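Side-chain contacts in glutamate--tRNA ligase (PDB 6B1Z), which catalyses the ATP-dependent attachment of glutamate to its cognate transfer RNA, the charging step that supplies glutamate for translation: residues L33-F38 and G44-R49; Y90-R95 and I215-E220; D134-A137 and E141-N144. All blocks are in the same frame, centred on the assembly; numbering follows the deposited sequence.

The three contacts run from an apolar interior to a polar periphery within the catalytic part of the enzyme. Contact 1 is buried and made mainly of two rings and a methylene, packing helix 26-41 on strand 45-48. Contact 2 is buried too, but its chemistry is ionic: one aspartate of helix 210-220 holds a loop 120 residues away in sequence. The two touch, for R49 NH1, just beyond strand 45-48, forms a salt bridge of 2.9 Å with D218 OD2. Contact 3, partly buried, lies about 17 Å from contact 2 at the nearest atoms. It is nested in the chain that contact 2 closes, and a single hydroxyl-to-carbonyl bond ties two parts of one loop.

Contact 1. Residues L33-F38 and G44-R49; sequences LYDYLF and GDFILR
The ring of F46 presents a face to Y36, whose own ring meets it with an edge. This is an offset edge-to-face pair, with centroids 5.7 Å apart and planes at 73°. At the rim of the tyrosine, near its plane, sits F46 CD2, which lies 3.7 Å from Y36 CD1. Over one face of the phenylalanine lies the backbone nitrogen of Y36, 4.2 Å from F46 CD1, so the ring rests against the helix backbone as well as against a side chain. D35 adds its methylene: D35 CB approaches the ring obliquely and comes to 3.5 Å from F46 CE1.

The geometry follows from where the groups are rooted. F46 projects from its strand toward the helix, with CG anti to the backbone N (chi1 172°), and the ring fits against two consecutive residues of one helical turn. In Y36 the same setting (chi1 -175°) carries the ring off the helix with its CD1 edge facing F46, and the two side chains cross at about a right angle.

No hydrogen bond passes between the segments, which are joined by aromatic and apolar packing. Polar requirements are met in other directions: F46 N bonds to D78 OD2, while D45 and I47 pair through their backbones with the neighbouring strand 13-16. D35 also packs on V14 and F16 of that strand, and Y36 reaches M327 of helix 327-333.

Strand 13-16, helix 26-41 and strand 45-48 form a beta-alpha-beta crossover with its two strands parallel and adjacent. Such a unit is a building block of the Rossmann-type nucleotide-binding fold, which class I aminoacyl-tRNA synthetases share.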
loop_
_atom_site.group_PDB
_atom_site.type_symbol
_atom_site.label_atom_id
_atom_site.label_comp_id
_atom_site.label_asym_id
_atom_site.label_seq_id
_atom_site.Cartn_x
_atom_site.Cartn_y
_atom_site.Cartn_z
ATOM N N LEU A 33 -7.045 6.011 0.828
ATOM C CA LEU A 33 -6.821 6.878 1.980
ATOM C C LEU A 33 -7.275 8.300 1.699
ATOM O O LEU A 33 -7.957 8.915 2.529
ATOM C CB LEU A 33 -5.344 6.857 2.378
ATOM C CG LEU A 33 -4.959 7.854 3.471
ATOM C CD1 LEU A 33 -5.615 7.529 4.819
ATOM C CD2 LEU A 33 -3.458 7.904 3.615
ATOM N N TYR A 34 -6.897 8.845 0.538
ATOM C CA TYR A 34 -7.294 10.219 0.238
ATOM C C TYR A 34 -8.809 10.335 0.055
ATOM O O TYR A 34 -9.396 11.354 0.445
ATOM C CB TYR A 34 -6.521 10.743 -0.982
ATOM C CG TYR A 34 -5.034 11.023 -0.753
ATOM C CD1 TYR A 34 -4.442 10.921 0.515
ATOM C CD2 TYR A 34 -4.220 11.393 -1.812
ATOM C CE1 TYR A 34 -3.080 11.177 0.695
ATOM C CE2 TYR A 34 -2.863 11.659 -1.636
ATOM C CZ TYR A 34 -2.298 11.546 -0.388
ATOM O OH TYR A 34 -0.966 11.818 -0.241
ATOM N N ASP A 35 -9.461 9.308 -0.517
ATOM C CA ASP A 35 -10.926 9.242 -0.505
ATOM C C ASP A 35 -11.478 9.360 0.910
ATOM O O ASP A 35 -12.397 10.147 1.181
ATOM C CB ASP A 35 -11.407 7.910 -1.086
ATOM C CG ASP A 35 -11.396 7.859 -2.580
ATOM O OD1 ASP A 35 -11.755 8.869 -3.230
ATOM O OD2 ASP A 35 -11.065 6.764 -3.112
ATOM N N TYR A 36 -10.960 8.522 1.812
ATOM C CA TYR A 36 -11.455 8.466 3.182
ATOM C C TYR A 36 -11.229 9.789 3.899
ATOM O O TYR A 36 -12.150 10.347 4.512
ATOM C CB TYR A 36 -10.749 7.322 3.908
ATOM C CG TYR A 36 -11.228 7.056 5.317
ATOM C CD1 TYR A 36 -12.461 6.465 5.555
ATOM C CD2 TYR A 36 -10.434 7.384 6.411
ATOM C CE1 TYR A 36 -12.891 6.211 6.840
ATOM C CE2 TYR A 36 -10.854 7.135 7.698
ATOM C CZ TYR A 36 -12.091 6.552 7.911
ATOM O OH TYR A 36 -12.519 6.309 9.201
ATOM N N LEU A 37 -10.006 10.315 3.809
ATOM C CA LEU A 37 -9.689 11.574 4.475
ATOM C C LEU A 37 -10.542 12.710 3.937
ATOM O O LEU A 37 -11.036 13.538 4.711
ATOM C CB LEU A 37 -8.201 11.899 4.310
ATOM C CG LEU A 37 -7.202 10.937 4.972
ATOM C CD1 LEU A 37 -5.762 11.366 4.692
ATOM C CD2 LEU A 37 -7.454 10.863 6.476
ATOM N N PHE A 38 -10.740 12.759 2.617
ATOM C CA PHE A 38 -11.546 13.831 2.036
ATOM C C PHE A 38 -12.998 13.724 2.484
ATOM O O PHE A 38 -13.613 14.730 2.862
ATOM C CB PHE A 38 -11.443 13.803 0.510
ATOM C CG PHE A 38 -12.124 14.964 -0.167
ATOM C CD1 PHE A 38 -11.535 16.214 -0.199
ATOM C CD2 PHE A 38 -13.359 14.795 -0.785
ATOM C CE1 PHE A 38 -12.166 17.277 -0.821
ATOM C CE2 PHE A 38 -13.987 15.860 -1.408
ATOM C CZ PHE A 38 -13.389 17.087 -1.431
ATOM N N GLY A 44 -18.692 13.700 4.850
ATOM C CA GLY A 44 -19.360 13.033 3.761
ATOM C C GLY A 44 -19.187 11.529 3.805
ATOM O O GLY A 44 -18.777 10.948 4.820
ATOM N N ASP A 45 -19.472 10.889 2.672
ATOM C CA ASP A 45 -19.607 9.438 2.567
ATOM C C ASP A 45 -18.496 8.821 1.727
ATOM O O ASP A 45 -18.108 9.367 0.688
ATOM C CB ASP A 45 -20.954 9.065 1.940
ATOM C CG ASP A 45 -22.129 9.737 2.624
ATOM O OD1 ASP A 45 -22.130 9.801 3.875
ATOM O OD2 ASP A 45 -23.063 10.190 1.921
ATOM N N PHE A 46 -18.020 7.654 2.160
ATOM C CA PHE A 46 -16.965 6.899 1.491
ATOM C C PHE A 46 -17.573 5.588 0.997
ATOM O O PHE A 46 -18.010 4.763 1.807
ATOM C CB PHE A 46 -15.799 6.681 2.467
ATOM C CG PHE A 46 -14.706 5.754 1.979
ATOM C CD1 PHE A 46 -14.069 5.968 0.772
ATOM C CD2 PHE A 46 -14.252 4.719 2.800
ATOM C CE1 PHE A 46 -13.037 5.124 0.347
ATOM C CE2 PHE A 46 -13.221 3.878 2.378
ATOM C CZ PHE A 46 -12.615 4.091 1.157
ATOM N N ILE A 47 -17.625 5.419 -0.320
ATOM C CA ILE A 47 -18.294 4.300 -0.980
ATOM C C ILE A 47 -17.233 3.362 -1.537
ATOM O O ILE A 47 -16.229 3.814 -2.098
ATOM C CB ILE A 47 -19.219 4.806 -2.114
ATOM C CG1 ILE A 47 -20.500 5.442 -1.566
ATOM C CG2 ILE A 47 -19.600 3.673 -3.089
ATOM C CD1 ILE A 47 -20.360 6.812 -0.976
ATOM N N LEU A 48 -17.446 2.053 -1.390
ATOM C CA LEU A 48 -16.643 1.053 -2.093
ATOM C C LEU A 48 -17.500 0.436 -3.188
ATOM O O LEU A 48 -18.559 -0.141 -2.900
ATOM C CB LEU A 48 -16.147 -0.038 -1.133
ATOM C CG LEU A 48 -15.426 -1.212 -1.810
ATOM C CD1 LEU A 48 -14.089 -0.778 -2.432
ATOM C CD2 LEU A 48 -15.180 -2.310 -0.768
ATOM N N ARG A 49 -17.066 0.583 -4.440
ATOM C CA ARG A 49 -17.749 -0.003 -5.583
ATOM C C ARG A 49 -16.802 -0.992 -6.246
ATOM O O ARG A 49 -15.680 -0.632 -6.629
ATOM C CB ARG A 49 -18.214 1.075 -6.569
ATOM C CG ARG A 49 -19.075 0.508 -7.695
ATOM C CD ARG A 49 -19.709 1.597 -8.565
ATOM N NE ARG A 49 -18.696 2.302 -9.358
ATOM C CZ ARG A 49 -18.575 3.625 -9.436
ATOM N NH1 ARG A 49 -19.403 4.428 -8.781
ATOM N NH2 ARG A 49 -17.636 4.146 -10.205
#

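Contact 2. Residues Y90-R95 and I215-E220; sequences YRQSER and IIDDHE. With EDO (1,2-ethanediol), chain V.
A bend at chi3 (66°) turns the guanidinium of R95 onto the carboxylate of D217, while Q92, extended beyond CG, brings its amide to the same group. The result is a buried bridge between a loop and helix 210-220 in the Rossmann-type catalytic domain of a class I synthetase, with R95 itself at the N-cap position of helix 96-106. The carboxylate divides its two oxygens between the partners. D217 OD1 takes the salt bridge, 2.8 Å from R95 NE, and R95 NH2 adds a weak bond to the same oxygen at 3.1 Å. The arginine NE comes from above the carboxylate plane, the two flat groups standing nearly perpendicular at 85°.

D217 OD2 is met on its anti side by Q92 NE2 at 2.9 Å, in a fairly straight bond of 160°. It is also bonded to Y99 OH of helix 96-106. The amide nitrogen of Q92 has a second acceptor in N214 OD1, and R95 NH1 is bonded to the carbonyl oxygens of P89 and Y87. These extra partners help fix the rotation of both side chains. E220 touches the arginine through its CB, which lies in the guanidinium plane, at the edge, 3.8 Å from R95 NH2. Farther round the helix, a 1,2-ethanediol, probably from the crystallisation liquor, gives a hydrogen bond from its O2 to D218 OD1 at 2.7 Å.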
loop_
_atom_site.group_PDB
_atom_site.type_symbol
_atom_site.label_atom_id
_atom_site.label_comp_id
_atom_site.label_asym_id
_atom_site.label_seq_id
_atom_site.Cartn_x
_atom_site.Cartn_y
_atom_site.Cartn_z
ATOM N N TYR A 90 -23.572 -2.604 -5.062
ATOM C CA TYR A 90 -22.257 -1.980 -5.124
ATOM C C TYR A 90 -21.239 -2.850 -5.848
ATOM O O TYR A 90 -20.043 -2.553 -5.792
ATOM C CB TYR A 90 -21.770 -1.618 -3.707
ATOM C CG TYR A 90 -22.601 -0.494 -3.129
ATOM C CD1 TYR A 90 -22.316 0.828 -3.440
ATOM C CD2 TYR A 90 -23.708 -0.767 -2.307
ATOM C CE1 TYR A 90 -23.101 1.866 -2.947
ATOM C CE2 TYR A 90 -24.500 0.264 -1.809
ATOM C CZ TYR A 90 -24.182 1.573 -2.122
ATOM O OH TYR A 90 -24.955 2.601 -1.646
ATOM N N ARG A 91 -21.684 -3.904 -6.532
ATOM C CA ARG A 91 -20.860 -4.622 -7.505
ATOM C C ARG A 91 -21.405 -4.352 -8.896
ATOM O O ARG A 91 -22.604 -4.518 -9.141
ATOM C CB ARG A 91 -20.854 -6.129 -7.258
ATOM C CG ARG A 91 -20.371 -6.554 -5.906
ATOM C CD ARG A 91 -20.343 -8.064 -5.850
ATOM N NE ARG A 91 -19.866 -8.556 -4.559
ATOM C CZ ARG A 91 -20.551 -9.379 -3.778
ATOM N NH1 ARG A 91 -21.744 -9.830 -4.163
ATOM N NH2 ARG A 91 -20.040 -9.791 -2.613
ATOM N N GLN A 92 -20.523 -3.943 -9.809
ATOM C CA GLN A 92 -20.987 -3.566 -11.143
ATOM C C GLN A 92 -21.541 -4.758 -11.917
ATOM O O GLN A 92 -22.440 -4.584 -12.761
ATOM C CB GLN A 92 -19.846 -2.883 -11.896
ATOM C CG GLN A 92 -19.513 -1.515 -11.289
ATOM C CD GLN A 92 -18.563 -0.700 -12.135
ATOM O OE1 GLN A 92 -17.525 -1.190 -12.573
ATOM N NE2 GLN A 92 -18.902 0.559 -12.341
ATOM N N SER A 93 -21.060 -5.978 -11.634
ATOM C CA SER A 93 -21.599 -7.165 -12.301
ATOM C C SER A 93 -23.085 -7.366 -12.020
ATOM O O SER A 93 -23.751 -8.109 -12.751
ATOM C CB SER A 93 -20.832 -8.423 -11.887
ATOM O OG SER A 93 -20.988 -8.717 -10.504
ATOM N N GLU A 94 -23.618 -6.707 -10.994
ATOM C CA GLU A 94 -24.993 -6.890 -10.565
ATOM C C GLU A 94 -25.900 -5.749 -11.003
ATOM O O GLU A 94 -27.057 -5.686 -10.563
ATOM C CB GLU A 94 -25.019 -7.058 -9.045
ATOM C CG GLU A 94 -24.293 -8.327 -8.613
ATOM C CD GLU A 94 -24.113 -8.432 -7.114
ATOM O OE1 GLU A 94 -24.601 -7.532 -6.406
ATOM O OE2 GLU A 94 -23.478 -9.408 -6.651
ATOM N N ARG A 95 -25.430 -4.886 -11.908
ATOM C CA ARG A 95 -26.145 -3.669 -12.277
ATOM C C ARG A 95 -26.556 -3.644 -13.747
ATOM O O ARG A 95 -26.751 -2.564 -14.315
ATOM C CB ARG A 95 -25.302 -2.439 -11.938
ATOM C CG ARG A 95 -24.996 -2.321 -10.422
ATOM C CD ARG A 95 -24.042 -1.182 -10.105
ATOM N NE ARG A 95 -24.591 0.150 -10.371
ATOM C CZ ARG A 95 -25.356 0.840 -9.531
ATOM N NH1 ARG A 95 -25.760 0.308 -8.371
ATOM N NH2 ARG A 95 -25.764 2.050 -9.884
ATOM N N ILE A 215 -19.107 6.213 -15.390
ATOM C CA ILE A 215 -19.844 7.475 -15.419
ATOM C C ILE A 215 -21.316 7.235 -15.063
ATOM O O ILE A 215 -21.935 8.061 -14.385
ATOM C CB ILE A 215 -19.665 8.240 -16.756
ATOM C CG1 ILE A 215 -20.341 7.548 -17.940
ATOM C CG2 ILE A 215 -18.176 8.534 -17.024
ATOM C CD1 ILE A 215 -21.686 8.186 -18.305
ATOM N N ILE A 216 -21.890 6.100 -15.489
ATOM C CA ILE A 216 -23.263 5.760 -15.099
ATOM C C ILE A 216 -23.361 5.650 -13.585
ATOM O O ILE A 216 -24.259 6.228 -12.953
ATOM C CB ILE A 216 -23.711 4.448 -15.769
ATOM C CG1 ILE A 216 -23.949 4.659 -17.277
ATOM C CG2 ILE A 216 -24.971 3.864 -15.058
ATOM C CD1 ILE A 216 -24.029 3.365 -18.059
ATOM N N ASP A 217 -22.424 4.924 -12.981
ATOM C CA ASP A 217 -22.550 4.684 -11.548
ATOM C C ASP A 217 -22.145 5.885 -10.707
ATOM O O ASP A 217 -22.684 6.063 -9.610
ATOM C CB ASP A 217 -21.740 3.452 -11.144
ATOM C CG ASP A 217 -22.358 2.148 -11.654
ATOM O OD1 ASP A 217 -23.561 2.135 -12.021
ATOM O OD2 ASP A 217 -21.637 1.133 -11.671
ATOM N N ASP A 218 -21.199 6.702 -11.168
ATOM C CA ASP A 218 -20.912 7.937 -10.446
ATOM C C ASP A 218 -22.123 8.861 -10.460
ATOM O O ASP A 218 -22.431 9.514 -9.457
ATOM C CB ASP A 218 -19.670 8.613 -11.026
ATOM C CG ASP A 218 -18.410 7.844 -10.712
ATOM O OD1 ASP A 218 -17.374 8.103 -11.351
ATOM O OD2 ASP A 218 -18.477 6.965 -9.804
ATOM N N HIS A 219 -22.851 8.898 -11.576
ATOM C CA HIS A 219 -24.094 9.658 -11.625
ATOM C C HIS A 219 -25.143 9.067 -10.688
ATOM O O HIS A 219 -25.709 9.781 -9.846
ATOM C CB HIS A 219 -24.604 9.697 -13.068
ATOM C CG HIS A 219 -25.903 10.425 -13.227
ATOM N ND1 HIS A 219 -25.998 11.798 -13.164
ATOM C CD2 HIS A 219 -27.156 9.968 -13.442
ATOM C CE1 HIS A 219 -27.257 12.157 -13.337
ATOM N NE2 HIS A 219 -27.983 11.066 -13.505
ATOM N N GLU A 220 -25.416 7.759 -10.820
ATOM C CA GLU A 220 -26.470 7.130 -10.030
ATOM C C GLU A 220 -26.178 7.190 -8.535
ATOM O O GLU A 220 -27.105 7.348 -7.724
ATOM C CB GLU A 220 -26.664 5.674 -10.463
ATOM C CG GLU A 220 -27.243 5.516 -11.864
ATOM C CD GLU A 220 -28.601 6.170 -12.028
ATOM O OE1 GLU A 220 -29.611 5.557 -11.626
ATOM O OE2 GLU A 220 -28.660 7.299 -12.556
HETATM C C1 EDO V . -15.555 7.916 -14.232
HETATM O O1 EDO V . -15.080 7.468 -15.504
HETATM C C2 EDO V . -15.777 9.418 -14.287
HETATM O O2 EDO V . -16.832 9.775 -13.384
#

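Contact 3. Residues D134-A137 and E141-N144; sequences DVFA and ETRN
The hydroxyl of T142 is gripped twice by backbone groups of its own loop. T142 OG1 donates to the carbonyl oxygen of A137 at 2.8 Å, and N139 N bonds to the same hydroxyl, so that one oxygen serves as donor and acceptor at once. The donated bond is well directed: it lies in the carbonyl plane, on a lone pair, with a C=O...donor angle of 136°. T142 can make it because OG1 stands between its backbone N and its carbonyl carbon (chi1 59°). That setting leaves CG2 beside the nitrogen, and T142 CG2 still packs against A137 O at 3.5 Å.

F136 supplies the apolar side of the contact. Its ring crosses the threonine obliquely and brings CE1 to 3.7 Å from T142 OG1 and to 3.9 Å from T142 CB, so it touches carbon as well as oxygen. The phenylalanine also lies on I125 and R126 of helix 119-131 and on L146, while T142 packs against F129 of that helix. The closed loop is therefore seated on the helix that precedes it. At the outer end, V135 N reaches D134 OD1 from above the carboxylate plane, 2.7 Å away. R143, next to the threonine, turns away to a salt bridge with D198.

The principle illustrated is that an irregular loop can be closed on itself by a side-chain-to-backbone hydrogen bond. Here it shapes the loop between helices 119-131 and 154-162, whose position is consistent with the acceptor-stem-binding insertion that interrupts the Rossmann-type fold in glutamyl-tRNA synthetases.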
loop_
_atom_site.group_PDB
_atom_site.type_symbol
_atom_site.label_atom_id
_atom_site.label_comp_id
_atom_site.label_asym_id
_atom_site.label_seq_id
_atom_site.Cartn_x
_atom_site.Cartn_y
_atom_site.Cartn_z
ATOM N N ASP A 134 3.506 3.010 -37.391
ATOM C CA ASP A 134 2.467 3.779 -36.736
ATOM C C ASP A 134 1.702 2.859 -35.786
ATOM O O ASP A 134 1.960 1.653 -35.712
ATOM C CB ASP A 134 1.547 4.419 -37.782
ATOM C CG ASP A 134 0.840 5.653 -37.266
ATOM O OD1 ASP A 134 0.948 5.962 -36.058
ATOM O OD2 ASP A 134 0.167 6.318 -38.081
ATOM N N VAL A 135 0.756 3.435 -35.051
ATOM C CA VAL A 135 -0.082 2.677 -34.127
ATOM C C VAL A 135 -1.539 2.958 -34.469
ATOM O O VAL A 135 -1.972 4.117 -34.457
ATOM C CB VAL A 135 0.212 3.015 -32.656
ATOM C CG1 VAL A 135 -0.727 2.253 -31.738
ATOM C CG2 VAL A 135 1.657 2.683 -32.312
ATOM N N PHE A 136 -2.293 1.899 -34.758
ATOM C CA PHE A 136 -3.704 2.052 -35.094
ATOM C C PHE A 136 -4.505 2.603 -33.921
ATOM O O PHE A 136 -4.314 2.204 -32.767
ATOM C CB PHE A 136 -4.290 0.703 -35.532
ATOM C CG PHE A 136 -5.791 0.691 -35.590
ATOM C CD1 PHE A 136 -6.458 1.381 -36.590
ATOM C CD2 PHE A 136 -6.532 -0.009 -34.651
ATOM C CE1 PHE A 136 -7.835 1.385 -36.647
ATOM C CE2 PHE A 136 -7.908 -0.003 -34.701
ATOM C CZ PHE A 136 -8.560 0.692 -35.702
ATOM N N ALA A 137 -5.404 3.538 -34.231
ATOM C CA ALA A 137 -6.435 4.014 -33.318
ATOM C C ALA A 137 -7.760 4.034 -34.061
ATOM O O ALA A 137 -7.831 4.521 -35.192
ATOM C CB ALA A 137 -6.120 5.415 -32.775
ATOM N N GLU A 141 -10.399 9.391 -38.086
ATOM C CA GLU A 141 -9.641 9.140 -39.311
ATOM C C GLU A 141 -9.880 7.753 -39.890
ATOM O O GLU A 141 -9.834 7.585 -41.119
ATOM C CB GLU A 141 -8.151 9.311 -39.034
ATOM C CG GLU A 141 -7.717 10.752 -38.835
ATOM C CD GLU A 141 -6.233 10.861 -38.526
ATOM O OE1 GLU A 141 -5.684 9.944 -37.867
ATOM O OE2 GLU A 141 -5.620 11.866 -38.943
ATOM N N THR A 142 -10.092 6.745 -39.040
ATOM C CA THR A 142 -10.168 5.359 -39.488
ATOM C C THR A 142 -11.579 4.792 -39.492
ATOM O O THR A 142 -11.799 3.730 -40.087
ATOM C CB THR A 142 -9.281 4.444 -38.615
ATOM O OG1 THR A 142 -9.691 4.519 -37.239
ATOM C CG2 THR A 142 -7.807 4.846 -38.697
ATOM N N ARG A 143 -12.543 5.452 -38.839
ATOM C CA ARG A 143 -13.820 4.766 -38.671
ATOM C C ARG A 143 -14.519 4.534 -40.007
ATOM O O ARG A 143 -15.240 3.544 -40.158
ATOM C CB ARG A 143 -14.724 5.524 -37.691
ATOM C CG ARG A 143 -15.289 6.815 -38.210
ATOM C CD ARG A 143 -16.359 7.352 -37.248
ATOM N NE ARG A 143 -15.808 7.947 -36.036
ATOM C CZ ARG A 143 -15.978 9.220 -35.682
ATOM N NH1 ARG A 143 -16.682 10.045 -36.465
ATOM N NH2 ARG A 143 -15.453 9.671 -34.544
ATOM N N ASN A 144 -14.278 5.386 -41.008
ATOM C CA ASN A 144 -15.010 5.215 -42.254
ATOM C C ASN A 144 -14.494 4.079 -43.124
ATOM O O ASN A 144 -15.171 3.719 -44.094
ATOM C CB ASN A 144 -15.016 6.524 -43.043
ATOM C CG ASN A 144 -15.971 7.536 -42.450
ATOM O OD1 ASN A 144 -15.556 8.575 -41.938
ATOM N ND2 ASN A 144 -17.261 7.225 -42.496
#